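Local coordinates for dehydroquinate synthase (Thermus thermophilus, PDB 1UJN), which probably catalyses the second step of chorismate biosynthesis, converting 3-deoxy-D-arabino-heptulosonate 7-phosphate into 3-dehydroquinate with release of phosphate, using NAD and a divalent metal ion, at residues Q44-A49 with T87-G92; D36-G41 with T161-T166; G262-G267 with E327-E332; Q2-R7 with R205-K210. One frame throughout, in Å; residues are numbered along the deposited sequence.

Interactions 1 and 2 are neighbours, their centres 15 Å apart. Both use helix 40-50, and Val91 O lies 3.0 Å from Asp36 N in a probable hydrogen bond between adjacent strands. Interaction 4 reaches the same sheet from the far end of its strand order, its centre 22 Å from that of interaction 1. Interaction 3 stands apart, its centre about 48 Å from that of interaction 1 on the opposite side of the chain's centre. The first two contacts border the predicted NAD site: the side chains of Val91 and Leu162 come within about 4 Å of those of Thr118 and Thr119 respectively. Val207 of interaction 4 is, by side chains, about 10 Å from Glu173, a predicted zinc ligand.

Interaction 1. Residues Q44-A49 with T87-G92; sequences QEVAKA and TLLVVG
The backbone bond from Lys48 N to Gln44 O, 2.9 Å long, closes the helical turn that presents Val46 to Leu89 and Val91 of the facing strand. Across the interface itself the evidence is purely apolar. Val46 divides its two methyls between the strand residues: CG1 meets Leu89 CD2 at 3.9 Å, while CG2 sits more loosely against Val91 CG2 at 4.4 Å. With CG1 anti to the backbone N (chi1 171°), the Val46 fork spreads along the strand and reaches two residues that lie two positions apart on one side of it. Leu89 uses the branch that continues its chain outward: CD2 is anti to CA, and the side chain slides past Val46 in the opposite direction. Backbones stay well apart, Val46 CA and Val91 CA being 8.5 Å from each other, so the methyl groups fill the layer between helix and sheet. All three residues are buried. Helix 40-50 forms the crossover of a beta-alpha-beta unit between parallel strands 31-36 and 55-58 of a Rossmann-like sheet; Leu33 of strand 31-36 and Phe116 of strand 112-117 also pack on Val46 and Leu89, from strands flanking 87-92.

Interaction 2. Residues D36-G41 with T161-T166; sequences DRRVEG and TLPLPT
One nitrogen does nearly all the touching here: Arg38 NH2 is the closest atom to each of Thr161, Leu162 and Pro163, although most of what it meets is carbon. The Arg38 chain bends at chi3 (59°), turning the guanidinium toward the loop. Thr161 O lies at the guanidinium edge, near its plane, 3.5 Å from Arg38 NH2. The Thr161 side chain approaches Arg38 NH2 with both branches, CG2 at 4.0 Å and OG1 at 4.1 Å, whereas Pro163 CD comes up obliquely, 4.0 Å from that NH2. Leu162 adds its CA at 4.0 Å from Arg38 NH2; its CD1 is a little more remote. In the fold, the contact joins the turn after strand 31-36 of the Rossmann-like sheet to the loop that opens helix 164-181, with Pro163 at the N-cap position. Behind the arginine, its backbone is held by an Asx turn: Arg38 N donates to Asp36 OD1 over 2.7 Å at an N-H...O angle of 158°, meeting the oxygen on its anti side and 33° out of the carboxylate plane. A second bond, from Val39 N to Asp36 O at 2.8 Å, tightens the same turn just before helix 40-50. Val39 and Leu162 respectively pack on Thr118 and Thr119, both predicted to bind NAD, while the arginine and Pro163 remain solvent-exposed.

Interaction 3. Residues G262-G267 with E327-E332; sequences GRALGG and EGLLRE
Two different first torsions bring a pair of leucines together: Leu329 extends with CG anti to its backbone N (chi1 -169°), whereas Leu265 holds CG beside its own backbone N (chi1 -67°). The side chains cross at about a right angle, and Leu329 CD1 is thrust against one branch of Leu265. Leu329 CD1 lies 3.4 Å from Leu265 CD2, tighter than ordinary van der Waals contact, and 4.1 Å from Leu265 CG. The other Leu329 branch takes up the helix side of the contact, with CD2 4.3 Å from Ala264 CB. Thus a single leucine of helix 327-342 straddles the last residue of helix 247-264 and the first residue beyond it. Leu261, one turn earlier on that helix, also packs on Leu329, and Val313 of strand 311-314 touches Leu265. Glu327 and Arg331 form a salt bridge one turn apart, with NH2 3.3 Å from OE1; Arg331 NH1 has a second partner in Glu292. The receiving helix ends in a Schellman motif: Gly267 N bonds to Gly262 O at 2.8 Å, Gly266 N bonds to Arg263 O, and Gly266 is the C-prime residue with positive phi (81°).

Interaction 4. Residues Q2-R7 with R205-K210; sequences QRLEVR and RAVAVK
Leu4 meets the helix through one methyl, CD2, which settles between Val207 and Ala208. Its torsions explain the choice of branch: chi1 of -66° places CG beside the backbone N, and chi2 of 67° leaves CD1 folded back while CD2 continues the chain, anti to CA. Leu4 CD2 can therefore reach Val207 CB and the backbone Ala208 N, both at 3.6 Å. Val207 adds a branch of its own, for CG1 stands anti to its backbone N (chi1 180°) and comes 3.7 Å from Leu4 CD2; the two side chains cross at a slant. Ala208 CB lies 4.0 Å from Leu4 CD2, and the short alanine is consistent with the close approach of the backbones, Leu4 CA and Ala208 CA being 7.0 Å apart. Strand 2-6, outermost in the sheet within this chain, is thereby packed against helix 199-216. Polar links flank the apolar centre, Gln2 NE2 to Glu200 OE1 and Arg7 N to Glu215 OE1. Since the Leu4 side chain offers the helix only carbon, cohesion here should come from shape fit and exclusion of water; directional bonds come from the flanks and from the Leu4 backbone, paired with Ile14.

Interaction 1. Residues Q44-A49 with T87-G92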
loop_
_atom_site.group_PDB
_atom_site.type_symbol
_atom_site.label_atom_id
_atom_site.label_comp_id
_atom_site.label_asym_id
_atom_site.label_seq_id
_atom_site.Cartn_x
_atom_site.Cartn_y
_atom_site.Cartn_z
ATOM N N GLN A 44 4.819 -24.871 -11.998
ATOM C CA GLN A 44 4.101 -26.067 -11.575
ATOM C C GLN A 44 4.952 -26.881 -10.606
ATOM O O GLN A 44 4.426 -27.546 -9.721
ATOM C CB GLN A 44 3.724 -26.923 -12.788
ATOM C CG GLN A 44 2.808 -26.230 -13.779
ATOM C CD GLN A 44 1.383 -26.049 -13.273
ATOM O OE1 GLN A 44 1.024 -26.574 -12.218
ATOM N NE2 GLN A 44 0.571 -25.295 -14.012
ATOM N N GLU A 45 6.270 -26.835 -10.773
ATOM C CA GLU A 45 7.159 -27.569 -9.881
ATOM C C GLU A 45 7.137 -26.922 -8.494
ATOM O O GLU A 45 7.109 -27.613 -7.468
ATOM C CB GLU A 45 8.589 -27.574 -10.430
ATOM C CG GLU A 45 9.566 -28.300 -9.532
ATOM C CD GLU A 45 10.973 -28.326 -10.084
ATOM O OE1 GLU A 45 11.871 -28.835 -9.381
ATOM O OE2 GLU A 45 11.185 -27.839 -11.213
ATOM N N VAL A 46 7.148 -25.592 -8.471
ATOM C CA VAL A 46 7.100 -24.854 -7.215
ATOM C C VAL A 46 5.786 -25.187 -6.506
ATOM O O VAL A 46 5.771 -25.475 -5.308
ATOM C CB VAL A 46 7.175 -23.319 -7.468
ATOM C CG1 VAL A 46 6.890 -22.555 -6.178
ATOM C CG2 VAL A 46 8.555 -22.951 -7.995
ATOM N N ALA A 47 4.688 -25.145 -7.259
ATOM C CA ALA A 47 3.364 -25.436 -6.720
ATOM C C ALA A 47 3.291 -26.843 -6.133
ATOM O O ALA A 47 2.812 -27.038 -5.016
ATOM C CB ALA A 47 2.313 -25.273 -7.808
ATOM N N LYS A 48 3.773 -27.824 -6.888
ATOM C CA LYS A 48 3.735 -29.211 -6.430
ATOM C C LYS A 48 4.575 -29.439 -5.176
ATOM O O LYS A 48 4.146 -30.123 -4.250
ATOM C CB LYS A 48 4.207 -30.145 -7.547
ATOM C CG LYS A 48 3.828 -31.602 -7.334
ATOM C CD LYS A 48 4.175 -32.436 -8.555
ATOM C CE LYS A 48 3.635 -33.850 -8.424
ATOM N NZ LYS A 48 3.959 -34.432 -7.095
ATOM N N ALA A 49 5.767 -28.856 -5.141
ATOM C CA ALA A 49 6.654 -29.015 -3.999
ATOM C C ALA A 49 6.085 -28.445 -2.698
ATOM O O ALA A 49 6.239 -29.037 -1.628
ATOM C CB ALA A 49 8.003 -28.360 -4.301
ATOM N N THR A 87 -0.440 -16.773 1.642
ATOM C CA THR A 87 0.847 -16.388 1.080
ATOM C C THR A 87 0.738 -16.423 -0.435
ATOM O O THR A 87 0.206 -17.379 -1.004
ATOM C CB THR A 87 1.969 -17.366 1.490
ATOM O OG1 THR A 87 2.105 -17.372 2.915
ATOM C CG2 THR A 87 3.301 -16.948 0.862
ATOM N N LEU A 88 1.233 -15.378 -1.088
ATOM C CA LEU A 88 1.214 -15.321 -2.547
ATOM C C LEU A 88 2.613 -15.660 -3.047
ATOM O O LEU A 88 3.582 -15.013 -2.655
ATOM C CB LEU A 88 0.847 -13.911 -3.029
ATOM C CG LEU A 88 0.803 -13.720 -4.553
ATOM C CD1 LEU A 88 -0.349 -14.539 -5.136
ATOM C CD2 LEU A 88 0.609 -12.253 -4.890
ATOM N N LEU A 89 2.723 -16.684 -3.887
ATOM C CA LEU A 89 4.016 -17.064 -4.442
ATOM C C LEU A 89 4.095 -16.445 -5.835
ATOM O O LEU A 89 3.141 -16.517 -6.612
ATOM C CB LEU A 89 4.152 -18.592 -4.516
ATOM C CG LEU A 89 4.297 -19.310 -3.168
ATOM C CD1 LEU A 89 2.973 -19.314 -2.414
ATOM C CD2 LEU A 89 4.755 -20.745 -3.419
ATOM N N VAL A 90 5.220 -15.812 -6.146
ATOM C CA VAL A 90 5.358 -15.163 -7.443
ATOM C C VAL A 90 6.554 -15.700 -8.206
ATOM O O VAL A 90 7.702 -15.569 -7.765
ATOM C CB VAL A 90 5.487 -13.629 -7.277
ATOM C CG1 VAL A 90 5.396 -12.954 -8.632
ATOM C CG2 VAL A 90 4.382 -13.113 -6.352
ATOM N N VAL A 91 6.277 -16.296 -9.361
ATOM C CA VAL A 91 7.317 -16.902 -10.184
ATOM C C VAL A 91 7.422 -16.191 -11.530
ATOM O O VAL A 91 6.502 -16.251 -12.346
ATOM C CB VAL A 91 7.012 -18.396 -10.424
ATOM C CG1 VAL A 91 8.187 -19.063 -11.139
ATOM C CG2 VAL A 91 6.708 -19.094 -9.089
ATOM N N GLY A 92 8.547 -15.518 -11.752
ATOM C CA GLY A 92 8.739 -14.804 -13.002
ATOM C C GLY A 92 9.836 -13.766 -12.882
ATOM O O GLY A 92 10.629 -13.790 -11.937
#

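Interaction 2. Residues D36-G41 with T161-T166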
loop_
_atom_site.group_PDB
_atom_site.type_symbol
_atom_site.label_atom_id
_atom_site.label_comp_id
_atom_site.label_asym_id
_atom_site.label_seq_id
_atom_site.Cartn_x
_atom_site.Cartn_y
_atom_site.Cartn_z
ATOM N N ASP A 36 4.631 -16.200 -14.661
ATOM C CA ASP A 36 4.817 -15.742 -16.034
ATOM C C ASP A 36 4.636 -17.011 -16.871
ATOM O O ASP A 36 5.323 -17.995 -16.633
ATOM C CB ASP A 36 6.244 -15.202 -16.202
ATOM C CG ASP A 36 6.541 -14.741 -17.620
ATOM O OD1 ASP A 36 6.008 -15.339 -18.576
ATOM O OD2 ASP A 36 7.328 -13.783 -17.779
ATOM N N ARG A 37 3.710 -16.997 -17.826
ATOM C CA ARG A 37 3.459 -18.172 -18.670
ATOM C C ARG A 37 4.748 -18.780 -19.214
ATOM O O ARG A 37 4.822 -19.987 -19.442
ATOM C CB ARG A 37 2.551 -17.808 -19.850
ATOM C CG ARG A 37 1.193 -17.246 -19.464
ATOM C CD ARG A 37 0.424 -16.812 -20.708
ATOM N NE ARG A 37 -0.829 -16.127 -20.394
ATOM C CZ ARG A 37 -1.870 -16.695 -19.793
ATOM N NH1 ARG A 37 -1.819 -17.971 -19.431
ATOM N NH2 ARG A 37 -2.964 -15.985 -19.554
ATOM N N ARG A 38 5.757 -17.940 -19.426
ATOM C CA ARG A 38 7.046 -18.390 -19.947
ATOM C C ARG A 38 7.726 -19.458 -19.103
ATOM O O ARG A 38 8.506 -20.255 -19.622
ATOM C CB ARG A 38 8.019 -17.217 -20.081
ATOM C CG ARG A 38 7.959 -16.478 -21.391
ATOM C CD ARG A 38 9.217 -15.633 -21.581
ATOM N NE ARG A 38 10.441 -16.439 -21.555
ATOM C CZ ARG A 38 11.128 -16.756 -20.457
ATOM N NH1 ARG A 38 10.726 -16.337 -19.266
ATOM N NH2 ARG A 38 12.225 -17.497 -20.552
ATOM N N VAL A 39 7.461 -19.460 -17.802
ATOM C CA VAL A 39 8.079 -20.443 -16.924
ATOM C C VAL A 39 7.060 -21.301 -16.186
ATOM O O VAL A 39 7.261 -21.649 -15.027
ATOM C CB VAL A 39 9.020 -19.767 -15.889
ATOM C CG1 VAL A 39 10.244 -19.196 -16.600
ATOM C CG2 VAL A 39 8.275 -18.663 -15.141
ATOM N N GLU A 40 5.980 -21.663 -16.871
ATOM C CA GLU A 40 4.950 -22.482 -16.252
ATOM C C GLU A 40 5.507 -23.799 -15.724
ATOM O O GLU A 40 5.095 -24.268 -14.663
ATOM C CB GLU A 40 3.811 -22.773 -17.233
ATOM C CG GLU A 40 2.706 -23.615 -16.595
ATOM C CD GLU A 40 1.453 -23.710 -17.438
ATOM O OE1 GLU A 40 0.457 -24.282 -16.942
ATOM O OE2 GLU A 40 1.459 -23.215 -18.587
ATOM N N GLY A 41 6.439 -24.396 -16.467
ATOM C CA GLY A 41 7.029 -25.654 -16.039
ATOM C C GLY A 41 7.570 -25.566 -14.624
ATOM O O GLY A 41 7.247 -26.386 -13.762
ATOM N N THR A 161 16.544 -21.288 -19.820
ATOM C CA THR A 161 15.628 -21.056 -20.933
ATOM C C THR A 161 15.512 -19.569 -21.253
ATOM O O THR A 161 14.783 -19.167 -22.158
ATOM C CB THR A 161 14.223 -21.586 -20.615
ATOM O OG1 THR A 161 13.331 -21.231 -21.679
ATOM C CG2 THR A 161 13.713 -20.993 -19.304
ATOM N N LEU A 162 16.250 -18.760 -20.506
ATOM C CA LEU A 162 16.225 -17.314 -20.675
ATOM C C LEU A 162 16.966 -16.853 -21.929
ATOM O O LEU A 162 18.091 -17.281 -22.182
ATOM C CB LEU A 162 16.847 -16.662 -19.434
ATOM C CG LEU A 162 16.704 -15.154 -19.235
ATOM C CD1 LEU A 162 15.226 -14.785 -19.109
ATOM C CD2 LEU A 162 17.466 -14.738 -17.986
ATOM N N PRO A 163 16.337 -15.983 -22.741
ATOM C CA PRO A 163 16.992 -15.488 -23.956
ATOM C C PRO A 163 18.327 -14.863 -23.552
ATOM O O PRO A 163 18.405 -14.178 -22.537
ATOM C CB PRO A 163 16.002 -14.455 -24.478
ATOM C CG PRO A 163 14.681 -15.055 -24.085
ATOM C CD PRO A 163 14.944 -15.507 -22.666
ATOM N N LEU A 164 19.374 -15.101 -24.335
ATOM C CA LEU A 164 20.687 -14.565 -23.999
ATOM C C LEU A 164 20.718 -13.049 -23.763
ATOM O O LEU A 164 21.342 -12.583 -22.808
ATOM C CB LEU A 164 21.704 -14.943 -25.081
ATOM C CG LEU A 164 23.158 -14.535 -24.829
ATOM C CD1 LEU A 164 23.686 -15.205 -23.567
ATOM C CD2 LEU A 164 24.001 -14.932 -26.036
ATOM N N PRO A 165 20.051 -12.260 -24.624
ATOM C CA PRO A 165 20.062 -10.805 -24.428
ATOM C C PRO A 165 19.487 -10.394 -23.074
ATOM O O PRO A 165 20.008 -9.489 -22.417
ATOM C CB PRO A 165 19.220 -10.294 -25.595
ATOM C CG PRO A 165 19.493 -11.319 -26.671
ATOM C CD PRO A 165 19.390 -12.610 -25.896
ATOM N N THR A 166 18.414 -11.067 -22.669
ATOM C CA THR A 166 17.755 -10.800 -21.395
ATOM C C THR A 166 18.672 -11.256 -20.267
ATOM O O THR A 166 18.769 -10.602 -19.227
ATOM C CB THR A 166 16.419 -11.557 -21.299
ATOM O OG1 THR A 166 15.584 -11.187 -22.404
ATOM C CG2 THR A 166 15.699 -11.214 -19.998
#

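Interaction 3. Residues G262-G267 with E327-E332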
loop_
_atom_site.group_PDB
_atom_site.type_symbol
_atom_site.label_atom_id
_atom_site.label_comp_id
_atom_site.label_asym_id
_atom_site.label_seq_id
_atom_site.Cartn_x
_atom_site.Cartn_y
_atom_site.Cartn_z
ATOM N N GLY A 262 32.995 11.150 -15.402
ATOM C CA GLY A 262 34.037 10.939 -14.414
ATOM C C GLY A 262 35.403 11.319 -14.952
ATOM O O GLY A 262 36.211 11.928 -14.252
ATOM N N ARG A 263 35.661 10.965 -16.206
ATOM C CA ARG A 263 36.944 11.273 -16.826
ATOM C C ARG A 263 37.153 12.780 -16.910
ATOM O O ARG A 263 38.234 13.285 -16.597
ATOM C CB ARG A 263 37.011 10.667 -18.227
ATOM C CG ARG A 263 38.390 10.729 -18.864
ATOM C CD ARG A 263 38.349 10.257 -20.309
ATOM N NE ARG A 263 37.586 11.170 -21.158
ATOM C CZ ARG A 263 37.338 10.965 -22.450
ATOM N NH1 ARG A 263 37.791 9.870 -23.054
ATOM N NH2 ARG A 263 36.638 11.855 -23.139
ATOM N N ALA A 264 36.111 13.493 -17.327
ATOM C CA ALA A 264 36.173 14.942 -17.461
ATOM C C ALA A 264 36.424 15.639 -16.127
ATOM O O ALA A 264 37.003 16.729 -16.091
ATOM C CB ALA A 264 34.886 15.459 -18.076
ATOM N N LEU A 265 35.979 15.014 -15.039
ATOM C CA LEU A 265 36.156 15.579 -13.705
ATOM C C LEU A 265 37.441 15.108 -13.035
ATOM O O LEU A 265 37.603 15.243 -11.821
ATOM C CB LEU A 265 34.958 15.234 -12.815
ATOM C CG LEU A 265 33.621 15.881 -13.193
ATOM C CD1 LEU A 265 32.563 15.483 -12.176
ATOM C CD2 LEU A 265 33.767 17.401 -13.235
ATOM N N GLY A 266 38.349 14.549 -13.827
ATOM C CA GLY A 266 39.619 14.088 -13.293
ATOM C C GLY A 266 39.619 12.732 -12.612
ATOM O O GLY A 266 40.546 12.414 -11.864
ATOM N N GLY A 267 38.590 11.927 -12.861
ATOM C CA GLY A 267 38.538 10.615 -12.244
ATOM C C GLY A 267 39.426 9.630 -12.978
ATOM O O GLY A 267 39.988 9.956 -14.027
ATOM N N GLU A 327 26.309 22.648 -17.791
ATOM C CA GLU A 327 25.773 22.145 -19.050
ATOM C C GLU A 327 26.888 21.941 -20.070
ATOM O O GLU A 327 26.835 21.019 -20.887
ATOM C CB GLU A 327 24.731 23.111 -19.615
ATOM C CG GLU A 327 24.175 22.693 -20.972
ATOM C CD GLU A 327 23.116 23.649 -21.495
ATOM O OE1 GLU A 327 22.641 23.448 -22.635
ATOM O OE2 GLU A 327 22.758 24.598 -20.766
ATOM N N GLY A 328 27.899 22.805 -20.016
ATOM C CA GLY A 328 29.013 22.699 -20.940
ATOM C C GLY A 328 29.747 21.378 -20.819
ATOM O O GLY A 328 30.256 20.851 -21.810
ATOM N N LEU A 329 29.805 20.846 -19.602
ATOM C CA LEU A 329 30.474 19.575 -19.342
ATOM C C LEU A 329 29.612 18.430 -19.872
ATOM O O LEU A 329 30.116 17.493 -20.493
ATOM C CB LEU A 329 30.706 19.410 -17.838
ATOM C CG LEU A 329 31.616 18.280 -17.345
ATOM C CD1 LEU A 329 32.003 18.547 -15.900
ATOM C CD2 LEU A 329 30.917 16.936 -17.474
ATOM N N LEU A 330 28.309 18.513 -19.624
ATOM C CA LEU A 330 27.378 17.492 -20.086
ATOM C C LEU A 330 27.355 17.467 -21.611
ATOM O O LEU A 330 27.331 16.404 -22.232
ATOM C CB LEU A 330 25.972 17.785 -19.559
ATOM C CG LEU A 330 25.815 17.910 -18.040
ATOM C CD1 LEU A 330 24.413 18.405 -17.725
ATOM C CD2 LEU A 330 26.085 16.567 -17.368
ATOM N N ARG A 331 27.364 18.653 -22.209
ATOM C CA ARG A 331 27.344 18.780 -23.650
ATOM C C ARG A 331 28.586 18.138 -24.245
ATOM O O ARG A 331 28.531 17.400 -25.219
ATOM C CB ARG A 331 27.308 20.269 -23.998
ATOM C CG ARG A 331 26.876 20.517 -25.443
ATOM C CD ARG A 331 26.774 22.013 -25.764
ATOM N NE ARG A 331 25.488 22.551 -25.312
ATOM C CZ ARG A 331 24.460 22.504 -26.179
ATOM N NH1 ARG A 331 24.630 21.985 -27.383
ATOM N NH2 ARG A 331 23.264 22.972 -25.812
ATOM N N GLU A 332 29.728 18.430 -23.630
ATOM C CA GLU A 332 31.015 17.892 -24.056
ATOM C C GLU A 332 31.022 16.367 -23.952
ATOM O O GLU A 332 31.447 15.672 -24.871
ATOM C CB GLU A 332 32.124 18.467 -23.168
ATOM C CG GLU A 332 33.523 17.952 -23.462
ATOM C CD GLU A 332 34.232 18.747 -24.545
ATOM O OE1 GLU A 332 34.342 19.986 -24.397
ATOM O OE2 GLU A 332 34.684 18.135 -25.537
#

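Interaction 4. Residues Q2-R7 with R205-K210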
loop_
_atom_site.group_PDB
_atom_site.type_symbol
_atom_site.label_atom_id
_atom_site.label_comp_id
_atom_site.label_asym_id
_atom_site.label_seq_id
_atom_site.Cartn_x
_atom_site.Cartn_y
_atom_site.Cartn_z
ATOM N N GLN A 2 23.748 -20.662 -2.288
ATOM C CA GLN A 2 24.209 -19.477 -1.581
ATOM C C GLN A 2 23.052 -18.904 -0.775
ATOM O O GLN A 2 21.957 -18.751 -1.301
ATOM C CB GLN A 2 24.685 -18.426 -2.583
ATOM C CG GLN A 2 25.798 -18.903 -3.491
ATOM C CD GLN A 2 27.062 -19.196 -2.724
ATOM O OE1 GLN A 2 27.601 -18.323 -2.042
ATOM N NE2 GLN A 2 27.544 -20.430 -2.826
ATOM N N ARG A 3 23.291 -18.592 0.493
ATOM C CA ARG A 3 22.242 -18.018 1.317
ATOM C C ARG A 3 22.667 -16.645 1.814
ATOM O O ARG A 3 23.674 -16.508 2.516
ATOM C CB ARG A 3 21.919 -18.921 2.511
ATOM C CG ARG A 3 20.699 -18.459 3.307
ATOM C CD ARG A 3 20.501 -19.287 4.582
ATOM N NE ARG A 3 19.374 -18.801 5.377
ATOM C CZ ARG A 3 18.122 -19.234 5.262
ATOM N NH1 ARG A 3 17.817 -20.182 4.384
ATOM N NH2 ARG A 3 17.173 -18.715 6.027
ATOM N N LEU A 4 21.909 -15.627 1.426
ATOM C CA LEU A 4 22.186 -14.264 1.849
ATOM C C LEU A 4 21.046 -13.849 2.763
ATOM O O LEU A 4 19.985 -14.479 2.770
ATOM C CB LEU A 4 22.248 -13.318 0.646
ATOM C CG LEU A 4 23.380 -13.479 -0.370
ATOM C CD1 LEU A 4 23.236 -14.793 -1.116
ATOM C CD2 LEU A 4 23.339 -12.310 -1.344
ATOM N N GLU A 5 21.263 -12.795 3.538
ATOM C CA GLU A 5 20.223 -12.322 4.436
ATOM C C GLU A 5 20.071 -10.813 4.391
ATOM O O GLU A 5 21.059 -10.070 4.397
ATOM C CB GLU A 5 20.518 -12.735 5.883
ATOM C CG GLU A 5 20.696 -14.228 6.102
ATOM C CD GLU A 5 20.774 -14.592 7.578
ATOM O OE1 GLU A 5 21.457 -13.872 8.339
ATOM O OE2 GLU A 5 20.158 -15.603 7.975
ATOM N N VAL A 6 18.823 -10.370 4.313
ATOM C CA VAL A 6 18.515 -8.953 4.349
ATOM C C VAL A 6 18.073 -8.812 5.788
ATOM O O VAL A 6 17.286 -9.627 6.275
ATOM C CB VAL A 6 17.344 -8.583 3.428
ATOM C CG1 VAL A 6 16.811 -7.198 3.807
ATOM C CG2 VAL A 6 17.818 -8.582 1.975
ATOM N N ARG A 7 18.579 -7.797 6.476
ATOM C CA ARG A 7 18.236 -7.607 7.879
ATOM C C ARG A 7 17.276 -6.451 8.130
ATOM O O ARG A 7 16.381 -6.551 8.967
ATOM C CB ARG A 7 19.513 -7.384 8.692
ATOM C CG ARG A 7 20.548 -8.492 8.536
ATOM C CD ARG A 7 20.009 -9.807 9.062
ATOM N NE ARG A 7 19.835 -9.772 10.512
ATOM C CZ ARG A 7 19.150 -10.676 11.206
ATOM N NH1 ARG A 7 18.563 -11.692 10.584
ATOM N NH2 ARG A 7 19.059 -10.565 12.525
ATOM N N ARG A 205 27.286 -12.653 -5.273
ATOM C CA ARG A 205 28.117 -11.495 -4.987
ATOM C C ARG A 205 27.386 -10.216 -5.401
ATOM O O ARG A 205 27.431 -9.207 -4.695
ATOM C CB ARG A 205 29.458 -11.603 -5.724
ATOM C CG ARG A 205 30.378 -10.417 -5.488
ATOM C CD ARG A 205 31.731 -10.615 -6.160
ATOM N NE ARG A 205 32.570 -11.556 -5.427
ATOM C CZ ARG A 205 33.178 -11.284 -4.274
ATOM N NH1 ARG A 205 33.052 -10.091 -3.708
ATOM N NH2 ARG A 205 33.911 -12.214 -3.679
ATOM N N ALA A 206 26.706 -10.267 -6.541
ATOM C CA ALA A 206 25.975 -9.108 -7.047
ATOM C C ALA A 206 24.864 -8.689 -6.083
ATOM O O ALA A 206 24.694 -7.504 -5.792
ATOM C CB ALA A 206 25.388 -9.422 -8.416
ATOM N N VAL A 207 24.105 -9.658 -5.592
ATOM C CA VAL A 207 23.018 -9.359 -4.665
ATOM C C VAL A 207 23.558 -8.806 -3.353
ATOM O O VAL A 207 23.004 -7.865 -2.786
ATOM C CB VAL A 207 22.175 -10.615 -4.352
ATOM C CG1 VAL A 207 21.048 -10.251 -3.390
ATOM C CG2 VAL A 207 21.600 -11.196 -5.641
ATOM N N ALA A 208 24.655 -9.389 -2.881
ATOM C CA ALA A 208 25.264 -8.960 -1.626
ATOM C C ALA A 208 25.619 -7.475 -1.637
ATOM O O ALA A 208 25.537 -6.807 -0.606
ATOM C CB ALA A 208 26.500 -9.803 -1.338
ATOM N N VAL A 209 26.007 -6.950 -2.796
ATOM C CA VAL A 209 26.355 -5.536 -2.881
ATOM C C VAL A 209 25.138 -4.634 -2.680
ATOM O O VAL A 209 25.218 -3.628 -1.973
ATOM C CB VAL A 209 27.023 -5.186 -4.231
ATOM C CG1 VAL A 209 27.272 -3.683 -4.317
ATOM C CG2 VAL A 209 28.330 -5.940 -4.367
ATOM N N LYS A 210 24.009 -4.986 -3.294
ATOM C CA LYS A 210 22.820 -4.163 -3.130
ATOM C C LYS A 210 22.320 -4.262 -1.699
ATOM O O LYS A 210 21.771 -3.305 -1.162
ATOM C CB LYS A 210 21.704 -4.569 -4.107
ATOM C CG LYS A 210 20.522 -3.606 -4.047
ATOM C CD LYS A 210 19.493 -3.821 -5.149
ATOM C CE LYS A 210 18.397 -2.764 -5.046
ATOM N NZ LYS A 210 17.291 -2.932 -6.042
#